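Local coordinates for beta-ketoacyl synthase (Burkholderia phymatum, PDB 4EWG), which probably catalyses the condensation of an acyl group with a malonyl group carried on acyl carrier protein, at residues G75-Y80 against P144-V149; R83-A88 against A239-L244; G110-S115 against G194-S199; S165-S170 against F397-I402; L233-G238 against H339-C344. All blocks are in the same frame, centred on the assembly; numbering follows the deposited sequence.

Contact 1 (G75-Y80 against P144-V149)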
loop_
_atom_site.group_PDB
_atom_site.type_symbol
_atom_site.label_atom_id
_atom_site.label_comp_id
_atom_site.label_asym_id
_atom_site.label_seq_id
_atom_site.Cartn_x
_atom_site.Cartn_y
_atom_site.Cartn_z
ATOM N N GLY A 75 12.952 11.851 -1.086
ATOM C CA GLY A 75 12.562 13.006 -1.897
ATOM C C GLY A 75 11.631 13.834 -1.054
ATOM O O GLY A 75 11.473 13.535 0.131
ATOM N N ARG A 76 10.984 14.834 -1.644
ATOM C CA ARG A 76 10.220 15.796 -0.860
ATOM C C ARG A 76 9.085 15.154 -0.075
ATOM O O ARG A 76 8.880 15.459 1.103
ATOM C CB ARG A 76 9.636 16.923 -1.731
ATOM C CG ARG A 76 10.619 18.019 -2.071
ATOM C CD ARG A 76 10.031 19.123 -2.944
ATOM N NE ARG A 76 9.271 20.163 -2.183
ATOM C CZ ARG A 76 9.823 21.120 -1.393
ATOM N NH1 ARG A 76 11.157 21.175 -1.193
ATOM N NH2 ARG A 76 9.029 22.009 -0.770
ATOM N N VAL A 77 8.329 14.284 -0.728
ATOM C CA VAL A 77 7.137 13.707 -0.101
ATOM C C VAL A 77 7.515 12.940 1.170
ATOM O O VAL A 77 6.806 12.997 2.171
ATOM C CB VAL A 77 6.347 12.811 -1.091
ATOM C CG1 VAL A 77 7.164 11.590 -1.503
ATOM C CG2 VAL A 77 5.003 12.375 -0.489
ATOM N N SER A 78 8.623 12.231 1.116
ATOM C CA SER A 78 9.109 11.500 2.267
ATOM C C SER A 78 9.652 12.481 3.307
ATOM O O SER A 78 9.450 12.288 4.483
ATOM C CB SER A 78 10.177 10.467 1.863
ATOM O OG SER A 78 9.555 9.336 1.261
ATOM N N MET A 79 10.288 13.567 2.864
ATOM C CA MET A 79 10.690 14.630 3.813
ATOM C C MET A 79 9.497 15.269 4.514
ATOM O O MET A 79 9.533 15.486 5.737
ATOM C CB MET A 79 11.536 15.689 3.142
ATOM C CG MET A 79 12.886 15.177 2.711
ATOM S SD MET A 79 14.038 16.484 2.299
ATOM C CE MET A 79 13.285 17.210 0.829
ATOM N N TYR A 80 8.423 15.531 3.773
ATOM C CA TYR A 80 7.185 16.043 4.402
ATOM C C TYR A 80 6.669 15.035 5.439
ATOM O O TYR A 80 6.328 15.393 6.553
ATOM C CB TYR A 80 6.091 16.255 3.386
ATOM C CG TYR A 80 6.351 17.260 2.262
ATOM C CD1 TYR A 80 7.450 18.112 2.245
ATOM C CD2 TYR A 80 5.452 17.345 1.205
ATOM C CE1 TYR A 80 7.637 19.026 1.213
ATOM C CE2 TYR A 80 5.637 18.247 0.174
ATOM C CZ TYR A 80 6.719 19.087 0.187
ATOM O OH TYR A 80 6.858 19.990 -0.880
ATOM N N PRO A 144 6.373 2.876 -4.093
ATOM C CA PRO A 144 5.027 3.112 -3.561
ATOM C C PRO A 144 5.035 3.446 -2.073
ATOM O O PRO A 144 4.309 4.315 -1.609
ATOM C CB PRO A 144 4.353 1.769 -3.807
ATOM C CG PRO A 144 5.007 1.314 -5.084
ATOM C CD PRO A 144 6.441 1.631 -4.874
ATOM N N HIS A 145 5.859 2.718 -1.342
ATOM C CA HIS A 145 5.906 2.818 0.103
ATOM C C HIS A 145 7.057 3.664 0.613
ATOM O O HIS A 145 7.484 3.483 1.731
ATOM C CB HIS A 145 5.905 1.420 0.742
ATOM C CG HIS A 145 6.995 0.490 0.234
ATOM N ND1 HIS A 145 7.338 0.406 -1.060
ATOM C CD2 HIS A 145 7.797 -0.421 0.905
ATOM C CE1 HIS A 145 8.316 -0.530 -1.216
ATOM N NE2 HIS A 145 8.610 -1.021 -0.019
ATOM N N THR A 146 7.516 4.636 -0.198
ATOM C CA THR A 146 8.611 5.524 0.183
ATOM C C THR A 146 8.317 6.296 1.480
ATOM O O THR A 146 9.187 6.393 2.370
ATOM C CB THR A 146 9.006 6.498 -0.949
ATOM O OG1 THR A 146 10.231 7.159 -0.609
ATOM C CG2 THR A 146 7.903 7.514 -1.264
ATOM N N THR A 147 7.100 6.831 1.598
ATOM C CA THR A 147 6.759 7.565 2.785
ATOM C C THR A 147 6.841 6.621 4.022
ATOM O O THR A 147 7.513 6.938 4.990
ATOM C CB THR A 147 5.380 8.230 2.688
ATOM O OG1 THR A 147 4.397 7.244 2.399
ATOM C CG2 THR A 147 5.370 9.313 1.636
ATOM N N ALA A 148 6.191 5.455 3.951
ATOM C CA ALA A 148 6.060 4.562 5.111
ATOM C C ALA A 148 7.425 4.063 5.586
ATOM O O ALA A 148 7.698 4.031 6.804
ATOM C CB ALA A 148 5.165 3.347 4.792
ATOM N N VAL A 149 8.244 3.633 4.635
ATOM C CA VAL A 149 9.545 3.126 4.948
ATOM C C VAL A 149 10.464 4.261 5.496
ATOM O O VAL A 149 11.150 4.065 6.482
ATOM C CB VAL A 149 10.179 2.441 3.732
ATOM C CG1 VAL A 149 11.664 2.153 3.967
ATOM C CG2 VAL A 149 9.432 1.144 3.422
#
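V77 and T147 meet methyl to methyl, with CG2 of V77 3.7 Å from CG2 of T147. The two side chains cross at about a right angle. T147 presents this methyl because its CG2 lies anti to the carbonyl carbon (chi1 56°), which leaves OG1 in the notch between N and C. The other branch of V77, CG1, faces CG2 of T146 at 4.1 Å. S78 follows V77 and brings its OG to 2.9 Å from OG1 of T146. T146 OG1 is anti to its own backbone N (chi1 -169°), and it is hydrogen-bonded to the carbonyl of V140. S78 OG also receives a weak hydrogen bond from ND2 of N150. All four touching residues are buried. The contact joins the first turns of helices 76-92 and 146-154. V77 and T147 both rest on A195 of strand 189-196. T147 and A148 also reach Y109 of strand 105-110, so the two helix starts share one patch of the sheet.

Contact 2 (R83-A88 against A239-L244)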
loop_
_atom_site.group_PDB
_atom_site.type_symbol
_atom_site.label_atom_id
_atom_site.label_comp_id
_atom_site.label_asym_id
_atom_site.label_seq_id
_atom_site.Cartn_x
_atom_site.Cartn_y
_atom_site.Cartn_z
ATOM N N ARG A 83 8.835 14.922 8.558
ATOM C CA ARG A 83 8.697 16.123 9.342
ATOM C C ARG A 83 7.367 16.127 10.106
ATOM O O ARG A 83 7.320 16.472 11.280
ATOM C CB ARG A 83 8.817 17.349 8.438
ATOM C CG ARG A 83 8.656 18.671 9.163
ATOM C CD ARG A 83 9.604 18.778 10.332
ATOM N NE ARG A 83 9.530 20.096 10.935
ATOM C CZ ARG A 83 9.946 20.388 12.157
ATOM N NH1 ARG A 83 10.451 19.437 12.929
ATOM N NH2 ARG A 83 9.845 21.635 12.625
ATOM N N ALA A 84 6.284 15.738 9.410
ATOM C CA ALA A 84 4.964 15.575 10.015
ATOM C C ALA A 84 5.018 14.660 11.205
ATOM O O ALA A 84 4.437 14.943 12.271
ATOM C CB ALA A 84 3.978 15.018 8.993
ATOM N N SER A 85 5.711 13.547 11.015
ATOM C CA SER A 85 5.712 12.501 11.986
ATOM C C SER A 85 6.562 12.927 13.180
ATOM O O SER A 85 6.217 12.616 14.317
ATOM C CB SER A 85 6.237 11.215 11.345
ATOM O OG SER A 85 5.429 10.815 10.271
ATOM N N GLU A 86 7.648 13.656 12.908
ATOM C CA GLU A 86 8.489 14.268 13.922
ATOM C C GLU A 86 7.716 15.244 14.808
ATOM O O GLU A 86 7.860 15.223 16.025
ATOM C CB GLU A 86 9.657 15.010 13.271
ATOM C CG GLU A 86 10.682 15.619 14.236
ATOM C CD GLU A 86 11.820 16.329 13.489
ATOM O OE1 GLU A 86 13.003 16.025 13.704
ATOM O OE2 GLU A 86 11.526 17.207 12.643
ATOM N N LEU A 87 6.896 16.085 14.194
ATOM C CA LEU A 87 6.085 17.011 14.948
ATOM C C LEU A 87 5.076 16.223 15.832
ATOM O O LEU A 87 4.902 16.535 17.015
ATOM C CB LEU A 87 5.367 17.992 14.008
ATOM C CG LEU A 87 6.312 19.026 13.380
ATOM C CD1 LEU A 87 5.809 19.612 12.061
ATOM C CD2 LEU A 87 6.681 20.140 14.374
ATOM N N ALA A 88 4.460 15.193 15.258
ATOM C CA ALA A 88 3.425 14.426 15.956
ATOM C C ALA A 88 4.012 13.656 17.119
ATOM O O ALA A 88 3.406 13.580 18.175
ATOM C CB ALA A 88 2.727 13.478 15.016
ATOM N N ALA A 239 1.845 17.011 4.301
ATOM C CA ALA A 239 1.718 15.765 5.033
ATOM C C ALA A 239 1.106 16.012 6.372
ATOM O O ALA A 239 1.150 17.129 6.903
ATOM C CB ALA A 239 3.089 15.107 5.215
ATOM N N ALA A 240 0.591 14.941 6.959
ATOM C CA ALA A 240 0.011 15.001 8.303
ATOM C C ALA A 240 0.154 13.599 8.926
ATOM O O ALA A 240 0.008 12.579 8.230
ATOM C CB ALA A 240 -1.461 15.457 8.267
ATOM N N THR A 241 0.501 13.570 10.203
ATOM C CA THR A 241 0.667 12.335 10.918
ATOM C C THR A 241 -0.118 12.406 12.227
ATOM O O THR A 241 -0.049 13.422 12.963
ATOM C CB THR A 241 2.146 12.082 11.270
ATOM O OG1 THR A 241 2.951 12.072 10.076
ATOM C CG2 THR A 241 2.305 10.722 11.999
ATOM N N LEU A 242 -0.815 11.321 12.541
ATOM C CA LEU A 242 -1.370 11.131 13.883
ATOM C C LEU A 242 -0.629 9.999 14.600
ATOM O O LEU A 242 -0.239 8.978 13.981
ATOM C CB LEU A 242 -2.844 10.805 13.836
ATOM C CG LEU A 242 -3.774 11.720 13.065
ATOM C CD1 LEU A 242 -5.178 11.091 13.046
ATOM C CD2 LEU A 242 -3.791 13.069 13.744
ATOM N N VAL A 243 -0.395 10.199 15.901
ATOM C CA VAL A 243 0.109 9.135 16.765
ATOM C C VAL A 243 -1.134 8.444 17.386
ATOM O O VAL A 243 -1.880 9.042 18.147
ATOM C CB VAL A 243 1.034 9.661 17.875
ATOM C CG1 VAL A 243 1.418 8.524 18.790
ATOM C CG2 VAL A 243 2.277 10.350 17.296
ATOM N N LEU A 244 -1.350 7.208 17.028
ATOM C CA LEU A 244 -2.430 6.419 17.598
ATOM C C LEU A 244 -1.810 5.575 18.675
ATOM O O LEU A 244 -0.654 5.131 18.546
ATOM C CB LEU A 244 -3.070 5.487 16.546
ATOM C CG LEU A 244 -4.119 6.021 15.563
ATOM C CD1 LEU A 244 -3.570 7.228 14.812
ATOM C CD2 LEU A 244 -4.511 4.909 14.576
#
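A84 and A88 supply the apolar part of this contact. They are one turn apart, and both point from the helix to the strand. CB of A84 lies 3.9 Å from CB of A239 and 3.3 Å from OG1 of T241. CB of A88 packs against CG2 of V243, also at 3.9 Å, and sits 3.5 Å from the carbonyl O of T241. The same V243 methyl reaches the carbonyl O of A88 at 3.5 Å. Small side chains let the helix axis come within 6.7 Å of the strand axis, with 35° between their directions. This is a helix laid on a strand, in the outer helical layer of the thiolase fold. A240 and L242 point the other way, to helices 344-358 and 170-183. The polar part is a pair of hydroxyls between the methyl contacts. OG1 of T241 lies 2.8 Å from OG of S85. With T241 OG1 beside its own backbone N (chi1 -57°), both OG1 and CG2 face S85, and CG2 is 3.6 Å from S85 OG. Both hydroxyls have further partners: S85 OG is hydrogen-bonded to the carbonyl of A81, and T241 OG1 to the hydroxyl of Y109.

Contact 3 (G110-S115 against G194-S199); sequences GSSSGS and GAEELS
Parallel strands 105-110 and 189-196 end side by side here, where A195 N bonds to O of G110 at 3.2 Å. Beyond this point two glutamates hold the loop after G110. E196 has its chain bent at chi2 (79°), which turns the carboxylate back to the loop. OE2 accepts S112 N at 2.9 Å on its syn lone pair. It also accepts S112 OG at 2.6 Å from above the carboxylate plane. G342 N is a third donor to OE2. OE1 takes weak bonds from S112 N and S113 N, and a firmer one from water 1. This water also donates to S113 O and accepts from E197 N. E197 reaches S115 instead: S115 OG donates to OE1 at 2.7 Å, on the syn side, 21° out of the carboxylate plane. OE1 also accepts V77 N, and OE2 accepts V116 N at the start of helix 116-128. Several donors on each carboxylate would probably stabilise these buried charges. The contact joins the loops that follow the C-terminal ends of two neighbouring parallel strands in the sheet of the thiolase fold.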
loop_
_atom_site.group_PDB
_atom_site.type_symbol
_atom_site.label_atom_id
_atom_site.label_comp_id
_atom_site.label_asym_id
_atom_site.label_seq_id
_atom_site.Cartn_x
_atom_site.Cartn_y
_atom_site.Cartn_z
ATOM N N GLY A 110 1.041 6.402 3.267
ATOM C CA GLY A 110 1.130 6.315 1.831
ATOM C C GLY A 110 1.023 7.637 1.110
ATOM O O GLY A 110 0.861 8.693 1.733
ATOM N N SER A 111 1.120 7.557 -0.215
ATOM C CA SER A 111 1.044 8.720 -1.078
ATOM C C SER A 111 0.591 8.263 -2.449
ATOM O O SER A 111 0.614 7.071 -2.738
ATOM C CB SER A 111 2.420 9.409 -1.185
ATOM O OG SER A 111 3.401 8.529 -1.668
ATOM N N SER A 112 0.147 9.197 -3.278
ATOM C CA SER A 112 -0.325 8.873 -4.634
ATOM C C SER A 112 0.852 8.468 -5.506
ATOM O O SER A 112 0.694 7.724 -6.485
ATOM C CB SER A 112 -1.031 10.077 -5.308
ATOM O OG SER A 112 -2.005 10.651 -4.451
ATOM N N SER A 113 2.028 8.967 -5.150
ATOM C CA SER A 113 3.194 8.822 -5.969
ATOM C C SER A 113 4.490 8.991 -5.151
ATOM O O SER A 113 4.491 9.577 -4.074
ATOM C CB SER A 113 3.100 9.899 -7.067
ATOM O OG SER A 113 4.290 10.037 -7.767
ATOM N N GLY A 114 5.590 8.479 -5.706
ATOM C CA GLY A 114 6.904 8.714 -5.207
ATOM C C GLY A 114 7.406 10.081 -5.620
ATOM O O GLY A 114 6.611 10.977 -5.947
ATOM N N SER A 115 8.719 10.264 -5.609
ATOM C CA SER A 115 9.295 11.602 -5.824
ATOM C C SER A 115 9.669 11.861 -7.289
ATOM O O SER A 115 9.928 10.939 -8.033
ATOM C CB SER A 115 10.515 11.802 -4.915
ATOM O OG SER A 115 10.085 11.963 -3.559
ATOM N N GLY A 194 -0.457 10.487 5.805
ATOM C CA GLY A 194 -0.364 10.537 4.362
ATOM C C GLY A 194 0.388 11.760 3.948
ATOM O O GLY A 194 0.479 12.728 4.713
ATOM N N ALA A 195 0.894 11.741 2.718
ATOM C CA ALA A 195 1.747 12.826 2.216
ATOM C C ALA A 195 1.689 12.924 0.697
ATOM O O ALA A 195 1.308 11.963 0.019
ATOM C CB ALA A 195 3.171 12.601 2.673
ATOM N N GLU A 196 2.038 14.092 0.165
ATOM C CA GLU A 196 2.191 14.273 -1.259
ATOM C C GLU A 196 3.092 15.474 -1.556
ATOM O O GLU A 196 3.057 16.490 -0.827
ATOM C CB GLU A 196 0.849 14.498 -1.941
ATOM C CG GLU A 196 0.853 14.008 -3.385
ATOM C CD GLU A 196 0.682 12.491 -3.457
ATOM O OE1 GLU A 196 1.610 11.781 -3.941
ATOM O OE2 GLU A 196 -0.394 12.018 -3.018
ATOM N N GLU A 197 3.883 15.363 -2.633
ATOM C CA GLU A 197 4.661 16.490 -3.109
ATOM C C GLU A 197 4.010 17.016 -4.377
ATOM O O GLU A 197 3.506 16.260 -5.152
ATOM C CB GLU A 197 6.129 16.104 -3.315
ATOM C CG GLU A 197 6.460 15.307 -4.567
ATOM C CD GLU A 197 7.899 14.745 -4.535
ATOM O OE1 GLU A 197 8.257 13.997 -3.598
ATOM O OE2 GLU A 197 8.659 15.008 -5.459
ATOM N N LEU A 198 3.967 18.321 -4.529
ATOM C CA LEU A 198 3.331 18.945 -5.684
ATOM C C LEU A 198 4.233 18.727 -6.882
ATOM O O LEU A 198 5.440 18.954 -6.809
ATOM C CB LEU A 198 3.121 20.455 -5.456
ATOM C CG LEU A 198 2.410 21.259 -6.573
ATOM C CD1 LEU A 198 0.956 20.757 -6.808
ATOM C CD2 LEU A 198 2.457 22.786 -6.302
ATOM N N SER A 199 3.646 18.289 -7.981
ATOM C CA SER A 199 4.372 18.228 -9.243
ATOM C C SER A 199 3.410 18.369 -10.423
ATOM O O SER A 199 2.197 18.215 -10.277
ATOM C CB SER A 199 5.112 16.904 -9.375
ATOM O OG SER A 199 4.186 15.853 -9.600
HETATM O O HOH W 1 4.277 12.652 -3.897
#

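Contact 4 (S165-S170 against F397-I402)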
loop_
_atom_site.group_PDB
_atom_site.type_symbol
_atom_site.label_atom_id
_atom_site.label_comp_id
_atom_site.label_asym_id
_atom_site.label_seq_id
_atom_site.Cartn_x
_atom_site.Cartn_y
_atom_site.Cartn_z
ATOM N N SER A 165 -0.717 3.266 0.340
ATOM C CA SER A 165 -0.618 4.173 -0.821
ATOM C C SER A 165 -1.788 3.934 -1.764
ATOM O O SER A 165 -1.763 3.010 -2.604
ATOM C CB SER A 165 0.718 4.048 -1.524
ATOM O OG SER A 165 1.725 4.691 -0.779
ATOM N N SER A 166 -2.839 4.748 -1.587
ATOM C CA SER A 166 -4.112 4.571 -2.337
ATOM C C SER A 166 -4.611 5.923 -2.812
ATOM O O SER A 166 -5.784 6.280 -2.656
ATOM C CB SER A 166 -5.145 3.894 -1.442
ATOM O OG SER A 166 -5.229 4.495 -0.155
ATOM N N ALA A 167 -3.711 6.673 -3.410
ATOM C CA ALA A 167 -3.996 8.020 -3.877
ATOM C C ALA A 167 -4.636 8.838 -2.757
ATOM O O ALA A 167 -4.072 8.916 -1.636
ATOM C CB ALA A 167 -4.874 7.957 -5.108
ATOM N N CYS A 168 -5.805 9.401 -3.034
ATOM C CA CYS A 168 -6.533 10.248 -2.121
ATOM C C CYS A 168 -6.930 9.598 -0.792
ATOM O O CYS A 168 -7.189 10.294 0.173
ATOM C CB CYS A 168 -7.878 10.697 -2.775
ATOM S SG CYS A 168 -7.936 10.858 -4.552
ATOM N N ALA A 169 -7.036 8.283 -0.776
ATOM C CA ALA A 169 -7.462 7.543 0.427
ATOM C C ALA A 169 -6.272 7.151 1.317
ATOM O O ALA A 169 -6.440 6.431 2.281
ATOM C CB ALA A 169 -8.242 6.297 0.012
ATOM N N SER A 170 -5.078 7.645 1.002
ATOM C CA SER A 170 -3.830 7.124 1.622
ATOM C C SER A 170 -3.824 7.394 3.135
ATOM O O SER A 170 -3.536 6.502 3.982
ATOM C CB SER A 170 -2.609 7.787 0.963
ATOM O OG SER A 170 -2.370 7.309 -0.342
ATOM N N PHE A 397 -13.042 10.021 -0.408
ATOM C CA PHE A 397 -13.464 9.163 -1.515
ATOM C C PHE A 397 -12.457 9.326 -2.588
ATOM O O PHE A 397 -12.199 10.442 -2.982
ATOM C CB PHE A 397 -14.855 9.589 -2.022
ATOM C CG PHE A 397 -15.869 9.669 -0.944
ATOM C CD1 PHE A 397 -16.418 8.514 -0.403
ATOM C CD2 PHE A 397 -16.259 10.873 -0.436
ATOM C CE1 PHE A 397 -17.354 8.570 0.617
ATOM C CE2 PHE A 397 -17.199 10.937 0.590
ATOM C CZ PHE A 397 -17.741 9.794 1.109
ATOM N N ALA A 398 -11.959 8.225 -3.123
ATOM C CA ALA A 398 -10.750 8.240 -3.894
ATOM C C ALA A 398 -10.879 7.532 -5.255
ATOM O O ALA A 398 -11.863 6.858 -5.557
ATOM C CB ALA A 398 -9.653 7.592 -3.073
ATOM N N PHE A 399 -9.846 7.708 -6.061
ATOM C CA PHE A 399 -9.619 6.915 -7.254
ATOM C C PHE A 399 -9.951 5.457 -7.064
ATOM O O PHE A 399 -9.664 4.881 -6.004
ATOM C CB PHE A 399 -8.142 6.964 -7.610
ATOM C CG PHE A 399 -7.837 7.833 -8.767
ATOM C CD1 PHE A 399 -7.982 7.370 -10.039
ATOM C CD2 PHE A 399 -7.379 9.113 -8.557
ATOM C CE1 PHE A 399 -7.703 8.191 -11.111
ATOM C CE2 PHE A 399 -7.090 9.947 -9.613
ATOM C CZ PHE A 399 -7.263 9.487 -10.893
ATOM N N GLY A 400 -10.535 4.857 -8.094
ATOM C CA GLY A 400 -10.960 3.480 -8.013
ATOM C C GLY A 400 -12.218 3.271 -7.165
ATOM O O GLY A 400 -12.590 2.137 -6.879
ATOM N N GLY A 401 -12.870 4.346 -6.757
ATOM C CA GLY A 401 -14.067 4.226 -5.949
ATOM C C GLY A 401 -13.801 3.776 -4.520
ATOM O O GLY A 401 -14.708 3.236 -3.883
ATOM N N ILE A 402 -12.568 3.981 -4.023
ATOM C CA ILE A 402 -12.201 3.617 -2.646
ATOM C C ILE A 402 -12.781 4.641 -1.690
ATOM O O ILE A 402 -12.450 5.846 -1.781
ATOM C CB ILE A 402 -10.671 3.566 -2.444
ATOM C CG1 ILE A 402 -10.076 2.393 -3.237
ATOM C CG2 ILE A 402 -10.308 3.450 -0.976
ATOM C CD1 ILE A 402 -8.560 2.459 -3.403
HETATM O O HOH W 2 -7.439 5.588 -4.879
#
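The methyl of A398 fits against the turn at C168 and A169. Its CB is 3.6 Å from CB of C168 and 3.5 Å from N of A169. The CB of A169 meets it too, and then touches CG2 of I402 at 3.7 Å. I402 CG2 is anti to the backbone N, while CG1 lies anti to the carbonyl carbon and carries CD1 to CB of S166 at 4.2 Å. F399 turns its ring edge to C168, with CD2 4.4 Å from SG. Its CB packs on the CB of A167. The S-A-C-A-S sequence leading into helix 170-183 matches the nucleophile elbow of ketosynthases, and C168 is at the position of the active-site cysteine in relatives. A398 and I402 belong to a hairpin turn with the F-G-G sequence. F399 corresponds to the phenylalanine that acts as a gate in related enzymes, and probably does so here. The elbow is held internally by S170, whose OG donates to O of A167 at 2.7 Å and accepts from N of S166. No direct hydrogen bond crosses the contact, but water 2 donates to O of S166 and, at 2.6 Å, to O of F399. Y139 of the second subunit makes an edge-to-face contact with the F399 ring.

Contact 5 (L233-G238 against H339-C344)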
loop_
_atom_site.group_PDB
_atom_site.type_symbol
_atom_site.label_atom_id
_atom_site.label_comp_id
_atom_site.label_asym_id
_atom_site.label_seq_id
_atom_site.Cartn_x
_atom_site.Cartn_y
_atom_site.Cartn_z
ATOM N N LEU A 233 -11.275 21.009 -9.105
ATOM C CA LEU A 233 -10.428 21.020 -7.917
ATOM C C LEU A 233 -9.155 21.799 -8.139
ATOM O O LEU A 233 -8.847 22.196 -9.257
ATOM C CB LEU A 233 -10.072 19.584 -7.499
ATOM C CG LEU A 233 -9.272 18.656 -8.432
ATOM C CD1 LEU A 233 -7.758 18.944 -8.434
ATOM C CD2 LEU A 233 -9.543 17.207 -8.054
ATOM N N VAL A 234 -8.435 22.032 -7.056
ATOM C CA VAL A 234 -7.081 22.540 -7.127
ATOM C C VAL A 234 -6.205 21.624 -6.289
ATOM O O VAL A 234 -6.508 21.322 -5.138
ATOM C CB VAL A 234 -6.999 24.008 -6.624
ATOM C CG1 VAL A 234 -5.557 24.495 -6.577
ATOM C CG2 VAL A 234 -7.902 24.914 -7.483
ATOM N N VAL A 235 -5.116 21.189 -6.894
ATOM C CA VAL A 235 -4.163 20.281 -6.273
ATOM C C VAL A 235 -3.237 21.001 -5.297
ATOM O O VAL A 235 -2.691 22.054 -5.602
ATOM C CB VAL A 235 -3.339 19.601 -7.364
ATOM C CG1 VAL A 235 -2.148 18.895 -6.792
ATOM C CG2 VAL A 235 -4.265 18.631 -8.107
ATOM N N GLY A 236 -3.094 20.420 -4.117
ATOM C CA GLY A 236 -2.186 20.907 -3.091
ATOM C C GLY A 236 -1.154 19.863 -2.705
ATOM O O GLY A 236 -0.895 18.908 -3.463
ATOM N N GLU A 237 -0.542 20.057 -1.539
ATOM C CA GLU A 237 0.524 19.172 -1.075
ATOM C C GLU A 237 0.729 19.247 0.426
ATOM O O GLU A 237 0.103 20.084 1.114
ATOM C CB GLU A 237 1.829 19.498 -1.808
ATOM C CG GLU A 237 2.409 20.882 -1.527
ATOM C CD GLU A 237 3.787 21.090 -2.108
ATOM O OE1 GLU A 237 4.500 20.133 -2.255
ATOM O OE2 GLU A 237 4.189 22.230 -2.426
ATOM N N GLY A 238 1.643 18.417 0.927
ATOM C CA GLY A 238 2.040 18.434 2.350
ATOM C C GLY A 238 2.013 17.042 2.977
ATOM O O GLY A 238 2.119 16.021 2.277
ATOM N N HIS A 339 -6.973 20.189 -2.757
ATOM C CA HIS A 339 -6.983 18.748 -2.611
ATOM C C HIS A 339 -5.554 18.309 -2.443
ATOM O O HIS A 339 -4.786 18.282 -3.405
ATOM C CB HIS A 339 -7.595 18.105 -3.844
ATOM C CG HIS A 339 -7.808 16.647 -3.713
ATOM N ND1 HIS A 339 -7.184 15.913 -2.788
ATOM C CD2 HIS A 339 -8.618 15.766 -4.435
ATOM C CE1 HIS A 339 -7.563 14.629 -2.920
ATOM N NE2 HIS A 339 -8.438 14.548 -3.922
ATOM N N THR A 340 -5.181 17.972 -1.205
ATOM C CA THR A 340 -3.795 17.698 -0.865
ATOM C C THR A 340 -3.436 16.209 -1.121
ATOM O O THR A 340 -2.403 15.728 -0.656
ATOM C CB THR A 340 -3.498 18.085 0.601
ATOM O OG1 THR A 340 -4.405 17.382 1.466
ATOM C CG2 THR A 340 -3.628 19.607 0.827
ATOM N N LEU A 341 -4.316 15.515 -1.849
ATOM C CA LEU A 341 -4.076 14.175 -2.391
ATOM C C LEU A 341 -3.725 13.148 -1.306
ATOM O O LEU A 341 -4.527 12.905 -0.397
ATOM C CB LEU A 341 -3.026 14.254 -3.499
ATOM C CG LEU A 341 -3.423 15.156 -4.681
ATOM C CD1 LEU A 341 -2.322 15.093 -5.730
ATOM C CD2 LEU A 341 -4.769 14.866 -5.282
ATOM N N GLY A 342 -2.520 12.566 -1.380
ATOM C CA GLY A 342 -2.055 11.601 -0.371
ATOM C C GLY A 342 -2.232 12.073 1.065
ATOM O O GLY A 342 -2.614 11.310 1.908
ATOM N N ALA A 343 -1.968 13.366 1.307
ATOM C CA ALA A 343 -2.081 13.944 2.641
ATOM C C ALA A 343 -3.522 14.147 3.123
ATOM O O ALA A 343 -3.733 14.287 4.329
ATOM C CB ALA A 343 -1.322 15.278 2.704
ATOM N N CYS A 344 -4.494 14.187 2.213
ATOM C CA CYS A 344 -5.814 14.780 2.547
ATOM C C CYS A 344 -6.558 14.115 3.698
ATOM O O CYS A 344 -7.083 14.812 4.574
ATOM C CB CYS A 344 -6.735 14.929 1.321
ATOM S SG CYS A 344 -7.493 13.419 0.739
#
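At the edge of the H339 imidazole, close to the ring plane, CD2 of L233 approaches CD2 of H339 to 4.0 Å. One face of the ring has CD2 of L341 over its centre, 3.6 Å above the plane. H305 makes an edge-to-face contact with the same ring. The H339 side chain leaves with CG anti to the backbone N (chi1 -172°), and this places ND1 near the backbone of L341. L341 N donates to ND1 at 3.0 Å, from 32° out of the ring plane. Two backbone bonds tie the segments. H339 N donates to O of V234 at 2.7 Å. G236 N donates to O of H339 at 2.8 Å. Beyond them V235 CG1 meets L341 CD1 at 4.0 Å, and the methyl of A343 sits 3.5 Å from O of G238. H339 probably corresponds to one of the two active-site histidines of ketosynthases, H305 to the other. The bond from L341 N to ND1 and the leucine on one face restrict rotation of the ring, so its NE2 is held in one direction.

In the fold
The contacts form a chain from the outer helices to the probable active site. Contacts 1 and 3 have centres about 7 Å apart. S165 OG of contact 4 ties to both: it lies 2.7 Å from O of P144 in contact 1 and 3.0 Å from N of S111 in contact 3. Contact 2 uses the same helix as contact 1, and its strand pairs with that of contact 3. E196 N of contact 3 is 2.9 Å from O of G238 in contact 5. Contacts 4 and 5, with centres about 12 Å apart, bring C168 SG to 3.8 Å from NE2 of H339, as expected if both serve catalysis. Y80 OH, 2.7 Å from OE1 of E237, links contacts 1 and 5. Contacts 1, 3 and 4 also touch the second subunit.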